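Local atomic coordinates of SUMO1 linked HERC2 ZZ domain (Small ubiquitin-related modifier 1,E3 ubiquitin-protein ligase HERC2) (Homo sapiens, PDB entry 6WW3), a protein that joins a short SUMO1 tail to the zinc-binding ZZ domain of the E3 ubiquitin ligase HERC2, a domain that binds SUMO1 and histone H3. Residues E4-P9 / I55-Q60; T12-Q17 / D33-E38; F26-C31 / T48-G53. One frame throughout, in Å; residues are numbered along the deposited sequence.

Overall arrangement
Contact 1 (4-9 with 55-60) brings the two ends of the chain together, and contacts 2 (12-17 with 33-38) and 3 (26-31 with 48-53) lie along the sequence between them. The segments of contacts 2 and 3 alternate along the chain and each contact holds its own zinc site, as in the cross-brace topology of the RING clan to which ZZ fingers belong. Their centres are about 11 Å apart, and they meet in one antiparallel sheet, where strand 25-28 runs between 35-36 and 52-55. Contact 1 centres about 17 Å from contact 3 and about 13 Å from contact 2; Ile55, at the end of strand 52-55, ties it to Lys27 of contact 3.

Contact 1 (E4-P9 / I55-Q60); sequences EAKIHP and INEPGQ
His8 reaches the C-terminal segment with the outer side of its imidazole, CE1 lying 3.1 Å from Ile55 O, with Asn56 O and Glu57 N farther off. CG anti to the carbonyl carbon (chi1 -56°) carries the ring across to that segment, and the hydrogen bond from NE2 to Gly23 O fixes its rotation. Pro58 closes on the same ring obliquely, its CD 3.7 Å from His8 ND1. Pro58 also touches backbone, its CG 3.5 Å from Ile7 O, and crosses Pro9 at about a right angle. These contacts lie within the HERC2 part of the engineered fusion. Lys6 meets it from the SUMO1-derived tail, laying CB and CG near Asn56 O; its bent chain runs alongside Glu57, where Lys6 NZ and Glu57 OE1 stay 4.4 Å apart, too far for a salt bridge, though the opposite charges probably attract. Gln60 OE1 accepts from Asn56 N at 3.1 Å, folding the chain back over a type II turn at 57-60, while Asn56 OD1 is bonded to Ser24 OG. Strand 7-8 pairs with 21-22, and Ile55 ends strand 52-55 beside 25-28, so the contact bridges the two-stranded and three-stranded sheets.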
ATOM      1  N   GLU A   4     -11.161   4.861   3.736  1.00 11.28           N
ATOM      2  CA  GLU A   4     -10.814   3.729   4.586  1.00 14.76           C
ATOM      3  C   GLU A   4     -11.643   2.495   4.258  1.00 16.29           C
ATOM      4  O   GLU A   4     -11.186   1.374   4.506  1.00 18.31           O
ATOM      5  CB  GLU A   4     -10.980   4.116   6.060  1.00 13.46           C
ATOM      6  CG  GLU A   4     -10.617   3.004   7.064  1.00 16.72           C
ATOM      7  CD  GLU A   4      -9.114   2.797   7.204  1.00 27.29           C
ATOM      8  OE1 GLU A   4      -8.339   3.665   6.741  1.00 32.19           O
ATOM      9  OE2 GLU A   4      -8.697   1.767   7.773  1.00 30.08           O
ATOM     10  N   ALA A   5     -12.836   2.678   3.684  1.00 12.85           N
ATOM     11  CA  ALA A   5     -13.685   1.563   3.281  1.00 15.37           C
ATOM     12  C   ALA A   5     -13.242   0.896   1.984  1.00 16.66           C
ATOM     13  O   ALA A   5     -13.638  -0.249   1.732  1.00 15.29           O
ATOM     14  CB  ALA A   5     -15.135   2.032   3.127  1.00 15.54           C
ATOM     15  N   LYS A   6     -12.453   1.576   1.151  1.00 16.53           N
ATOM     16  CA  LYS A   6     -11.967   0.976  -0.085  1.00 13.94           C
ATOM     17  C   LYS A   6     -11.061  -0.203   0.235  1.00 11.00           C
ATOM     18  O   LYS A   6     -10.208  -0.120   1.114  1.00  9.79           O
ATOM     19  CB  LYS A   6     -11.150   1.985  -0.900  1.00 14.57           C
ATOM     20  CG  LYS A   6     -11.802   3.303  -1.292  1.00 21.83           C
ATOM     21  CD  LYS A   6     -13.053   3.183  -2.144  1.00 36.01           C
ATOM     22  CE  LYS A   6     -13.578   4.600  -2.438  1.00 39.28           C
ATOM     23  NZ  LYS A   6     -15.007   4.656  -2.856  1.00 41.85           N
ATOM     24  N   ILE A   7     -11.224  -1.298  -0.497  1.00 10.74           N
ATOM     25  CA  ILE A   7     -10.312  -2.427  -0.367  1.00 10.36           C
ATOM     26  C   ILE A   7      -9.636  -2.667  -1.711  1.00  9.86           C
ATOM     27  O   ILE A   7     -10.175  -2.347  -2.773  1.00 10.78           O
ATOM     28  CB  ILE A   7     -10.998  -3.723   0.132  1.00 14.82           C
ATOM     29  CG1 ILE A   7     -11.886  -4.324  -0.953  1.00 15.88           C
ATOM     30  CG2 ILE A   7     -11.792  -3.467   1.413  1.00 12.20           C
ATOM     31  CD1 ILE A   7     -11.837  -5.826  -0.980  1.00 19.44           C
ATOM     32  N   HIS A   8      -8.438  -3.242  -1.658  1.00 10.25           N
ATOM     33  CA  HIS A   8      -7.690  -3.628  -2.848  1.00  8.52           C
ATOM     34  C   HIS A   8      -7.591  -5.147  -2.882  1.00  9.97           C
ATOM     35  O   HIS A   8      -6.666  -5.735  -2.296  1.00  7.24           O
ATOM     36  CB  HIS A   8      -6.312  -2.978  -2.826  1.00  7.64           C
ATOM     37  CG  HIS A   8      -6.371  -1.491  -2.707  1.00  8.95           C
ATOM     38  ND1 HIS A   8      -6.287  -0.657  -3.799  1.00  9.23           N
ATOM     39  CD2 HIS A   8      -6.535  -0.689  -1.630  1.00  7.56           C
ATOM     40  CE1 HIS A   8      -6.373   0.599  -3.397  1.00  9.65           C
ATOM     41  NE2 HIS A   8      -6.520   0.609  -2.085  1.00  8.53           N
ATOM     42  N   PRO A   9      -8.538  -5.828  -3.520  1.00  8.47           N
ATOM     43  CA  PRO A   9      -8.563  -7.292  -3.461  1.00 10.73           C
ATOM     44  C   PRO A   9      -7.249  -7.880  -3.947  1.00  9.23           C
ATOM     45  O   PRO A   9      -6.635  -7.385  -4.896  1.00  7.54           O
ATOM     46  CB  PRO A   9      -9.724  -7.667  -4.397  1.00 16.85           C
ATOM     47  CG  PRO A   9     -10.558  -6.437  -4.491  1.00 15.71           C
ATOM     48  CD  PRO A   9      -9.613  -5.282  -4.366  1.00 11.21           C
ATOM     49  N   ILE A  55      -2.190   4.460  -4.779  1.00  9.90           N
ATOM     50  CA  ILE A  55      -3.310   3.873  -5.499  1.00  8.33           C
ATOM     51  C   ILE A  55      -4.490   3.899  -4.541  1.00 11.47           C
ATOM     52  O   ILE A  55      -4.568   3.078  -3.615  1.00 11.52           O
ATOM     53  CB  ILE A  55      -2.995   2.450  -5.980  1.00  9.66           C
ATOM     54  CG1 ILE A  55      -1.726   2.471  -6.829  1.00  6.84           C
ATOM     55  CG2 ILE A  55      -4.170   1.847  -6.761  1.00  8.21           C
ATOM     56  CD1 ILE A  55      -1.131   1.124  -7.103  1.00  8.38           C
ATOM     57  N   ASN A  56      -5.409   4.852  -4.738  1.00 10.72           N
ATOM     58  CA  ASN A  56      -6.513   4.990  -3.791  1.00 13.30           C
ATOM     59  C   ASN A  56      -7.583   3.931  -4.009  1.00 11.75           C
ATOM     60  O   ASN A  56      -8.299   3.581  -3.065  1.00 11.19           O
ATOM     61  CB  ASN A  56      -7.153   6.382  -3.880  1.00 12.27           C
ATOM     62  CG  ASN A  56      -6.247   7.477  -3.360  1.00 15.94           C
ATOM     63  OD1 ASN A  56      -5.599   7.339  -2.320  1.00 13.29           O
ATOM     64  ND2 ASN A  56      -6.238   8.597  -4.059  1.00 16.64           N
ATOM     65  N   GLU A  57      -7.732   3.442  -5.238  1.00 12.83           N
ATOM     66  CA  GLU A  57      -8.733   2.425  -5.521  1.00 16.52           C
ATOM     67  C   GLU A  57      -8.271   1.562  -6.688  1.00 13.28           C
ATOM     68  O   GLU A  57      -7.493   2.028  -7.531  1.00 10.60           O
ATOM     69  CB  GLU A  57     -10.092   3.064  -5.827  1.00 16.30           C
ATOM     70  CG  GLU A  57     -10.127   3.821  -7.123  1.00 20.02           C
ATOM     71  CD  GLU A  57     -11.392   4.641  -7.248  1.00 23.76           C
ATOM     72  OE1 GLU A  57     -12.177   4.673  -6.271  1.00 23.19           O
ATOM     73  OE2 GLU A  57     -11.586   5.258  -8.313  1.00 30.99           O
ATOM     74  N   PRO A  58      -8.713   0.299  -6.749  1.00 10.95           N
ATOM     75  CA  PRO A  58      -8.313  -0.591  -7.847  1.00 11.23           C
ATOM     76  C   PRO A  58      -8.513   0.040  -9.218  1.00  9.99           C
ATOM     77  O   PRO A  58      -9.482   0.759  -9.459  1.00 10.58           O
ATOM     78  CB  PRO A  58      -9.221  -1.807  -7.648  1.00 13.53           C
ATOM     79  CG  PRO A  58      -9.432  -1.850  -6.189  1.00 15.06           C
ATOM     80  CD  PRO A  58      -9.482  -0.418  -5.720  1.00  9.56           C
ATOM     81  N   GLY A  59      -7.568  -0.225 -10.120  1.00 15.07           N
ATOM     82  CA  GLY A  59      -7.562   0.340 -11.451  1.00 11.00           C
ATOM     83  C   GLY A  59      -6.597   1.491 -11.653  1.00 11.34           C
ATOM     84  O   GLY A  59      -6.190   1.749 -12.792  1.00  9.57           O
ATOM     85  N   GLN A  60      -6.230   2.197 -10.589  1.00 12.76           N
ATOM     86  CA  GLN A  60      -5.226   3.248 -10.697  1.00 17.67           C
ATOM     87  C   GLN A  60      -3.821   2.673 -10.573  1.00 18.67           C
ATOM     88  O   GLN A  60      -2.923   3.060 -11.334  1.00 26.35           O
ATOM     89  CB  GLN A  60      -5.434   4.314  -9.629  1.00 13.09           C
ATOM     90  CG  GLN A  60      -6.811   4.894  -9.600  1.00 15.14           C
ATOM     91  CD  GLN A  60      -7.002   5.828  -8.428  1.00 21.99           C
ATOM     92  OE1 GLN A  60      -6.166   5.879  -7.522  1.00 22.98           O
ATOM     93  NE2 GLN A  60      -8.096   6.573  -8.435  1.00 21.05           N
TER

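Contact 2 (T12-Q17 / D33-E38); sequences TCDGCQ and DFDFCE. With ZN (zinc ion), chain C.
Cys13 and Phe36 bring their CA atoms to 4.7 Å where the loop 12-17 runs beside strand 35-36, and just past this point Asp14 N gives a hydrogen bond of 2.8 Å to Asp35 O. Asp14 grips the strand a second time with its carboxylate: Asp35 N meets OD2 of Asp14 at 2.8 Å, nearly along the C-O axis and close to straight (163°). That leaves the CB of Asp14 over one face of the Phe34 ring, 3.8 Å from its centroid, a CH-pi contact. Water 1 donates to Asp33 O and, weakly, to Asp14 OD1. Asp35 turns its own carboxylate away to a salt bridge with Arg25. Gly15 lies at the edge of the Phe36 ring, its CA 3.8 Å from CE1, and the sulfur of Cys13 approaches another part of that edge. Cys13 turns its sulfur away from its own backbone N (chi1 171°) and into the metal site, where SG accepts the N-H of Cys37 at 3.1 Å; weaker bonds come from Gly15 N and Cys16 N. These donors probably temper the negative charge of the thiolate. Cys13, Cys16 and Cys37 bind the zinc, SG of Cys13 at 2.3 Å, and Cys40 from helix 38-43 completes the four-cysteine set. Two CxxC pairs meeting around one zinc make up the first metal site of the ZZ finger, here in the HERC2 part of the fusion.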
ATOM      1  N   THR A  12      -1.689  -7.680  -0.399  1.00  6.65           N
ATOM      2  CA  THR A  12      -1.237  -7.793   0.983  1.00  5.87           C
ATOM      3  C   THR A  12      -0.302  -6.628   1.289  1.00  8.36           C
ATOM      4  O   THR A  12       0.523  -6.259   0.450  1.00  9.06           O
ATOM      5  CB  THR A  12      -0.486  -9.119   1.202  1.00  8.97           C
ATOM      6  OG1 THR A  12      -1.266 -10.218   0.716  1.00  7.96           O
ATOM      7  CG2 THR A  12      -0.166  -9.352   2.667  1.00  7.08           C
ATOM      8  N   CYS A  13      -0.430  -6.035   2.480  1.00  6.62           N
ATOM      9  CA  CYS A  13       0.579  -5.081   2.940  1.00  6.80           C
ATOM     10  C   CYS A  13       1.805  -5.841   3.443  1.00  7.68           C
ATOM     11  O   CYS A  13       1.711  -6.641   4.377  1.00  9.13           O
ATOM     12  CB  CYS A  13       0.044  -4.173   4.041  1.00  7.27           C
ATOM     13  SG  CYS A  13       1.338  -3.141   4.824  1.00  9.18           S
ATOM     14  N   ASP A  14       2.956  -5.588   2.843  1.00  9.09           N
ATOM     15  CA  ASP A  14       4.154  -6.303   3.258  1.00  9.11           C
ATOM     16  C   ASP A  14       4.693  -5.830   4.594  1.00  9.36           C
ATOM     17  O   ASP A  14       5.615  -6.459   5.113  1.00 11.10           O
ATOM     18  CB  ASP A  14       5.236  -6.180   2.190  1.00  9.51           C
ATOM     19  CG  ASP A  14       4.845  -6.877   0.909  1.00  9.36           C
ATOM     20  OD1 ASP A  14       4.765  -8.112   0.929  1.00 11.92           O
ATOM     21  OD2 ASP A  14       4.609  -6.200  -0.110  1.00 11.70           O
ATOM     22  N   GLY A  15       4.151  -4.754   5.153  1.00  8.27           N
ATOM     23  CA  GLY A  15       4.587  -4.270   6.444  1.00  9.80           C
ATOM     24  C   GLY A  15       3.905  -4.948   7.615  1.00 12.87           C
ATOM     25  O   GLY A  15       4.556  -5.246   8.618  1.00 12.69           O
ATOM     26  N   CYS A  16       2.598  -5.220   7.488  1.00 11.65           N
ATOM     27  CA  CYS A  16       1.793  -5.719   8.593  1.00 11.69           C
ATOM     28  C   CYS A  16       0.914  -6.900   8.215  1.00 12.14           C
ATOM     29  O   CYS A  16       0.125  -7.349   9.052  1.00  9.92           O
ATOM     30  CB  CYS A  16       0.908  -4.595   9.165  1.00 13.33           C
ATOM     31  SG  CYS A  16      -0.434  -4.064   8.077  1.00  8.11           S
ATOM     32  N   GLN A  17       1.017  -7.392   6.977  1.00  9.97           N
ATOM     33  CA  GLN A  17       0.253  -8.528   6.467  1.00 10.56           C
ATOM     34  C   GLN A  17      -1.249  -8.267   6.413  1.00 11.23           C
ATOM     35  O   GLN A  17      -2.025  -9.218   6.282  1.00  8.62           O
ATOM     36  CB  GLN A  17       0.514  -9.805   7.281  1.00 12.67           C
ATOM     37  CG  GLN A  17       1.983 -10.124   7.484  1.00 13.73           C
ATOM     38  CD  GLN A  17       2.794 -10.011   6.211  1.00 14.82           C
ATOM     39  OE1 GLN A  17       3.828  -9.349   6.186  1.00 16.64           O
ATOM     40  NE2 GLN A  17       2.330 -10.656   5.147  1.00 15.22           N
ATOM     41  N   ASP A  33       7.404  -6.491  -6.079  1.00 10.64           N
ATOM     42  CA  ASP A  33       6.026  -6.799  -5.719  1.00 11.34           C
ATOM     43  C   ASP A  33       5.782  -6.411  -4.263  1.00 10.19           C
ATOM     44  O   ASP A  33       5.502  -7.273  -3.431  1.00 10.32           O
ATOM     45  CB  ASP A  33       5.759  -8.292  -5.958  1.00 12.68           C
ATOM     46  CG  ASP A  33       4.340  -8.724  -5.601  1.00 13.65           C
ATOM     47  OD1 ASP A  33       4.224  -9.798  -5.001  1.00 13.66           O
ATOM     48  OD2 ASP A  33       3.355  -8.020  -5.913  1.00 11.83           O
ATOM     49  N   PHE A  34       5.916  -5.123  -3.934  1.00  7.12           N
ATOM     50  CA  PHE A  34       5.917  -4.673  -2.546  1.00  8.96           C
ATOM     51  C   PHE A  34       4.885  -3.570  -2.358  1.00  7.16           C
ATOM     52  O   PHE A  34       4.907  -2.568  -3.081  1.00  5.58           O
ATOM     53  CB  PHE A  34       7.314  -4.183  -2.129  1.00  6.59           C
ATOM     54  CG  PHE A  34       7.460  -3.898  -0.644  1.00  9.31           C
ATOM     55  CD1 PHE A  34       6.939  -2.738  -0.089  1.00  7.49           C
ATOM     56  CD2 PHE A  34       8.131  -4.791   0.186  1.00  8.34           C
ATOM     57  CE1 PHE A  34       7.068  -2.475   1.281  1.00 10.14           C
ATOM     58  CE2 PHE A  34       8.281  -4.535   1.545  1.00  9.13           C
ATOM     59  CZ  PHE A  34       7.743  -3.366   2.095  1.00  7.77           C
ATOM     60  N   ASP A  35       4.023  -3.734  -1.359  1.00  5.98           N
ATOM     61  CA  ASP A  35       2.952  -2.789  -1.070  1.00  9.20           C
ATOM     62  C   ASP A  35       2.908  -2.491   0.421  1.00  7.48           C
ATOM     63  O   ASP A  35       3.223  -3.349   1.246  1.00  7.07           O
ATOM     64  CB  ASP A  35       1.583  -3.319  -1.525  1.00  6.15           C
ATOM     65  CG  ASP A  35       1.546  -3.660  -3.006  1.00  7.61           C
ATOM     66  OD1 ASP A  35       1.873  -4.810  -3.362  1.00  8.95           O
ATOM     67  OD2 ASP A  35       1.161  -2.792  -3.810  1.00  5.69           O
ATOM     68  N   PHE A  36       2.513  -1.259   0.754  1.00  8.09           N
ATOM     69  CA  PHE A  36       2.264  -0.805   2.118  1.00  6.01           C
ATOM     70  C   PHE A  36       0.821  -0.344   2.251  1.00  6.42           C
ATOM     71  O   PHE A  36       0.304   0.326   1.359  1.00  4.74           O
ATOM     72  CB  PHE A  36       3.147   0.397   2.477  1.00  7.16           C
ATOM     73  CG  PHE A  36       4.482   0.048   3.057  1.00  6.74           C
ATOM     74  CD1 PHE A  36       4.657  -1.093   3.819  1.00  7.10           C
ATOM     75  CD2 PHE A  36       5.562   0.895   2.868  1.00  6.91           C
ATOM     76  CE1 PHE A  36       5.886  -1.384   4.376  1.00  8.57           C
ATOM     77  CE2 PHE A  36       6.797   0.600   3.426  1.00 10.30           C
ATOM     78  CZ  PHE A  36       6.956  -0.538   4.179  1.00  7.23           C
ATOM     79  N   CYS A  37       0.187  -0.636   3.382  1.00  6.40           N
ATOM     80  CA  CYS A  37      -0.978   0.156   3.739  1.00  6.16           C
ATOM     81  C   CYS A  37      -0.510   1.544   4.188  1.00  8.71           C
ATOM     82  O   CYS A  37       0.691   1.814   4.295  1.00 10.71           O
ATOM     83  CB  CYS A  37      -1.809  -0.536   4.817  1.00  9.26           C
ATOM     84  SG  CYS A  37      -1.062  -0.495   6.463  1.00 12.58           S
ATOM     85  N   GLU A  38      -1.458   2.451   4.423  1.00  8.89           N
ATOM     86  CA  GLU A  38      -1.053   3.833   4.675  1.00 11.07           C
ATOM     87  C   GLU A  38      -0.311   3.970   5.999  1.00 11.34           C
ATOM     88  O   GLU A  38       0.701   4.678   6.072  1.00 13.75           O
ATOM     89  CB  GLU A  38      -2.251   4.783   4.628  1.00 10.72           C
ATOM     90  CG  GLU A  38      -1.855   6.242   4.870  1.00 13.49           C
ATOM     91  CD  GLU A  38      -2.941   7.239   4.494  1.00 18.42           C
ATOM     92  OE1 GLU A  38      -3.925   6.850   3.829  1.00 19.19           O
ATOM     93  OE2 GLU A  38      -2.822   8.410   4.895  1.00 19.53           O
TER
HETATM   94 ZN    ZN C2801       0.473  -2.344   6.843  1.00 11.90          ZN
HETATM   95  O   HOH W   1       6.756  -8.390  -1.293  1.00 14.63           O

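Contact 3 (F26-C31 / T48-G53); sequences FKCRNC and TRHTFG. With ZN (zinc ion), chain D.
Lys27 and Gly53 form a hydrogen-bonded antiparallel pair that leads into the Cys2His2 zinc site of the ZZ finger, in the HERC2 part of the fusion. Among the backbone bonds, Gly53 N reaches Lys27 O at 2.8 Å and Lys27 N returns one to Gly53 O; beyond the non-hydrogen-bonded pair Cys28-Phe52, Arg29 N donates to Thr51 O. One side-chain carbonyl extends this series: Asn30 OD1 takes Thr51 N at 2.9 Å, the donor tilted 26° out of the amide plane. Around the metal, Cys28 SG, Cys31 SG and His50 ND1 bind zinc, the last at 2.2 Å, with His46 as fourth ligand. Cys28 SG also accepts N-H...S bonds from Asn30 and Cys31, the loop 28-31 wrapping round the sulfur. Packing over flat groups makes up the rest. With CG anti to the carbonyl carbon (chi1 -48°), Asn30 brings its amide nearly parallel to the His50 imidazole (21°), CB centred over that face, 3.5 Å from the centroid. Cys28 makes a sulfur-aromatic contact over a face of Phe52, SG 4.5 Å from the ring centroid, while Phe36 and Phe41 also pack on that phenyl ring. The extended Arg29 chain, crossing Thr51, lays its guanidinium flat on Gly53, CZ 3.6 Å from CA. Water 2 accepts from both Asn30 ND2 and Thr51 OG1, at 2.8 Å from OG1, and donates to Arg49 O.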
ATOM      1  N   PHE A  26      -0.116   1.763  -1.208  1.00  7.05           N
ATOM      2  CA  PHE A  26       1.147   2.359  -1.639  1.00  6.03           C
ATOM      3  C   PHE A  26       2.040   1.269  -2.222  1.00  7.56           C
ATOM      4  O   PHE A  26       2.608   0.464  -1.479  1.00  7.28           O
ATOM      5  CB  PHE A  26       1.838   3.090  -0.488  1.00  5.37           C
ATOM      6  CG  PHE A  26       1.075   4.293  -0.003  1.00  8.36           C
ATOM      7  CD1 PHE A  26       1.378   5.560  -0.488  1.00  5.51           C
ATOM      8  CD2 PHE A  26       0.023   4.151   0.897  1.00  8.08           C
ATOM      9  CE1 PHE A  26       0.662   6.669  -0.060  1.00  6.07           C
ATOM     10  CE2 PHE A  26      -0.699   5.255   1.325  1.00  5.80           C
ATOM     11  CZ  PHE A  26      -0.368   6.516   0.846  1.00 11.90           C
ATOM     12  N   LYS A  27       2.184   1.263  -3.550  1.00  8.42           N
ATOM     13  CA  LYS A  27       2.995   0.265  -4.243  1.00  9.05           C
ATOM     14  C   LYS A  27       4.391   0.820  -4.513  1.00  5.79           C
ATOM     15  O   LYS A  27       4.534   1.904  -5.080  1.00  9.35           O
ATOM     16  CB  LYS A  27       2.342  -0.159  -5.560  1.00  5.93           C
ATOM     17  CG  LYS A  27       3.197  -1.185  -6.344  1.00 10.89           C
ATOM     18  CD  LYS A  27       2.471  -1.712  -7.583  1.00 12.62           C
ATOM     19  CE  LYS A  27       3.362  -2.610  -8.445  1.00 13.83           C
ATOM     20  NZ  LYS A  27       3.988  -3.747  -7.699  1.00  9.96           N
ATOM     21  N   CYS A  28       5.414   0.084  -4.106  1.00  5.66           N
ATOM     22  CA  CYS A  28       6.776   0.522  -4.388  1.00  7.80           C
ATOM     23  C   CYS A  28       7.061   0.432  -5.878  1.00  7.51           C
ATOM     24  O   CYS A  28       6.764  -0.586  -6.508  1.00  8.72           O
ATOM     25  CB  CYS A  28       7.799  -0.304  -3.615  1.00  5.66           C
ATOM     26  SG  CYS A  28       9.458   0.351  -3.855  1.00  6.42           S
ATOM     27  N   ARG A  29       7.640   1.499  -6.444  1.00 10.09           N
ATOM     28  CA  ARG A  29       7.991   1.513  -7.862  1.00 10.91           C
ATOM     29  C   ARG A  29       9.297   0.799  -8.173  1.00 11.06           C
ATOM     30  O   ARG A  29       9.588   0.565  -9.352  1.00  9.73           O
ATOM     31  CB  ARG A  29       8.086   2.958  -8.379  1.00 13.36           C
ATOM     32  CG  ARG A  29       6.760   3.722  -8.320  1.00 13.55           C
ATOM     33  CD  ARG A  29       6.889   5.185  -8.754  1.00 21.93           C
ATOM     34  NE  ARG A  29       5.583   5.730  -9.144  1.00 23.32           N
ATOM     35  CZ  ARG A  29       4.975   6.755  -8.552  1.00 23.69           C
ATOM     36  NH1 ARG A  29       3.784   7.159  -8.987  1.00 27.91           N
ATOM     37  NH2 ARG A  29       5.551   7.391  -7.541  1.00 22.31           N
ATOM     38  N   ASN A  30      10.061   0.401  -7.161  1.00 10.45           N
ATOM     39  CA  ASN A  30      11.386  -0.173  -7.358  1.00  8.90           C
ATOM     40  C   ASN A  30      11.447  -1.646  -6.988  1.00 10.75           C
ATOM     41  O   ASN A  30      11.977  -2.456  -7.754  1.00 12.33           O
ATOM     42  CB  ASN A  30      12.374   0.638  -6.531  1.00  8.96           C
ATOM     43  CG  ASN A  30      12.196   2.122  -6.752  1.00 12.37           C
ATOM     44  OD1 ASN A  30      11.318   2.754  -6.140  1.00 11.73           O
ATOM     45  ND2 ASN A  30      13.061   2.708  -7.586  1.00 10.17           N
ATOM     46  N   CYS A  31      10.902  -2.018  -5.834  1.00  6.78           N
ATOM     47  CA  CYS A  31      10.709  -3.425  -5.512  1.00  9.58           C
ATOM     48  C   CYS A  31       9.831  -4.098  -6.573  1.00 11.06           C
ATOM     49  O   CYS A  31       9.064  -3.449  -7.295  1.00  8.48           O
ATOM     50  CB  CYS A  31      10.066  -3.580  -4.128  1.00  7.31           C
ATOM     51  SG  CYS A  31      11.059  -3.041  -2.723  1.00  8.35           S
ATOM     52  N   THR A  48      15.273   4.267   1.305  1.00 11.46           N
ATOM     53  CA  THR A  48      14.944   5.673   1.165  1.00 11.36           C
ATOM     54  C   THR A  48      15.012   6.193  -0.246  1.00 11.26           C
ATOM     55  O   THR A  48      14.531   7.207  -0.505  1.00 13.77           O
ATOM     56  CB  THR A  48      15.799   6.551   2.103  1.00 13.68           C
ATOM     57  OG1 THR A  48      17.163   6.319   1.863  1.00  8.51           O
ATOM     58  CG2 THR A  48      15.475   6.212   3.578  1.00 14.97           C
ATOM     59  N   ARG A  49      15.610   5.445  -1.142  1.00 13.31           N
ATOM     60  CA  ARG A  49      15.664   5.835  -2.518  1.00 12.45           C
ATOM     61  C   ARG A  49      14.523   5.186  -3.322  1.00 15.51           C
ATOM     62  O   ARG A  49      14.346   5.496  -4.429  1.00 12.69           O
ATOM     63  CB  ARG A  49      17.023   5.623  -3.138  1.00 12.74           C
ATOM     64  CG  ARG A  49      18.113   6.491  -2.593  1.00 17.90           C
ATOM     65  CD  ARG A  49      17.965   7.970  -2.944  1.00 22.54           C
ATOM     66  NE  ARG A  49      18.577   8.715  -1.881  1.00 28.44           N
ATOM     67  CZ  ARG A  49      19.818   9.144  -1.929  1.00 30.90           C
ATOM     68  NH1 ARG A  49      20.297   9.777  -0.897  1.00 33.78           N
ATOM     69  NH2 ARG A  49      20.588   8.925  -3.016  1.00 28.58           N
ATOM     70  N   HIS A  50      13.794   4.252  -2.745  1.00 11.12           N
ATOM     71  CA  HIS A  50      12.596   3.777  -3.453  1.00 13.09           C
ATOM     72  C   HIS A  50      11.499   4.845  -3.336  1.00 12.57           C
ATOM     73  O   HIS A  50      11.501   5.573  -2.425  1.00 16.56           O
ATOM     74  CB  HIS A  50      12.107   2.392  -2.975  1.00 11.67           C
ATOM     75  CG  HIS A  50      13.103   1.328  -3.213  1.00 10.43           C
ATOM     76  ND1 HIS A  50      12.857   0.017  -2.994  1.00  9.92           N
ATOM     77  CD2 HIS A  50      14.370   1.395  -3.649  1.00 10.02           C
ATOM     78  CE1 HIS A  50      13.914  -0.687  -3.292  1.00  9.14           C
ATOM     79  NE2 HIS A  50      14.829   0.123  -3.723  1.00  8.93           N
ATOM     80  N   THR A  51      10.596   4.901  -4.288  1.00 12.68           N
ATOM     81  CA  THR A  51       9.446   5.802  -4.281  1.00 12.68           C
ATOM     82  C   THR A  51       8.195   4.959  -4.458  1.00  9.97           C
ATOM     83  O   THR A  51       8.222   3.944  -5.157  1.00  9.30           O
ATOM     84  CB  THR A  51       9.508   6.871  -5.390  1.00 16.54           C
ATOM     85  OG1 THR A  51       9.554   6.229  -6.669  1.00 20.01           O
ATOM     86  CG2 THR A  51      10.742   7.763  -5.224  1.00 17.29           C
ATOM     87  N   PHE A  52       7.119   5.354  -3.789  1.00  9.08           N
ATOM     88  CA  PHE A  52       5.856   4.633  -3.826  1.00  9.48           C
ATOM     89  C   PHE A  52       4.817   5.376  -4.662  1.00 12.34           C
ATOM     90  O   PHE A  52       4.741   6.606  -4.623  1.00 14.41           O
ATOM     91  CB  PHE A  52       5.318   4.431  -2.405  1.00  9.29           C
ATOM     92  CG  PHE A  52       6.081   3.421  -1.603  1.00  7.62           C
ATOM     93  CD1 PHE A  52       7.331   3.726  -1.075  1.00  7.38           C
ATOM     94  CD2 PHE A  52       5.547   2.167  -1.377  1.00  7.92           C
ATOM     95  CE1 PHE A  52       8.029   2.803  -0.338  1.00  8.09           C
ATOM     96  CE2 PHE A  52       6.238   1.225  -0.630  1.00  6.61           C
ATOM     97  CZ  PHE A  52       7.476   1.541  -0.111  1.00  7.59           C
ATOM     98  N   GLY A  53       3.992   4.624  -5.381  1.00 12.40           N
ATOM     99  CA  GLY A  53       2.846   5.180  -6.076  1.00 12.90           C
ATOM    100  C   GLY A  53       1.594   5.005  -5.241  1.00 11.95           C
ATOM    101  O   GLY A  53       1.334   3.923  -4.713  1.00 10.51           O
TER
HETATM  102 ZN    ZN D2802      10.886  -0.799  -2.433  1.00  9.22          ZN
HETATM  103  O   HOH W   2      12.303   5.631  -7.001  1.00 18.17           O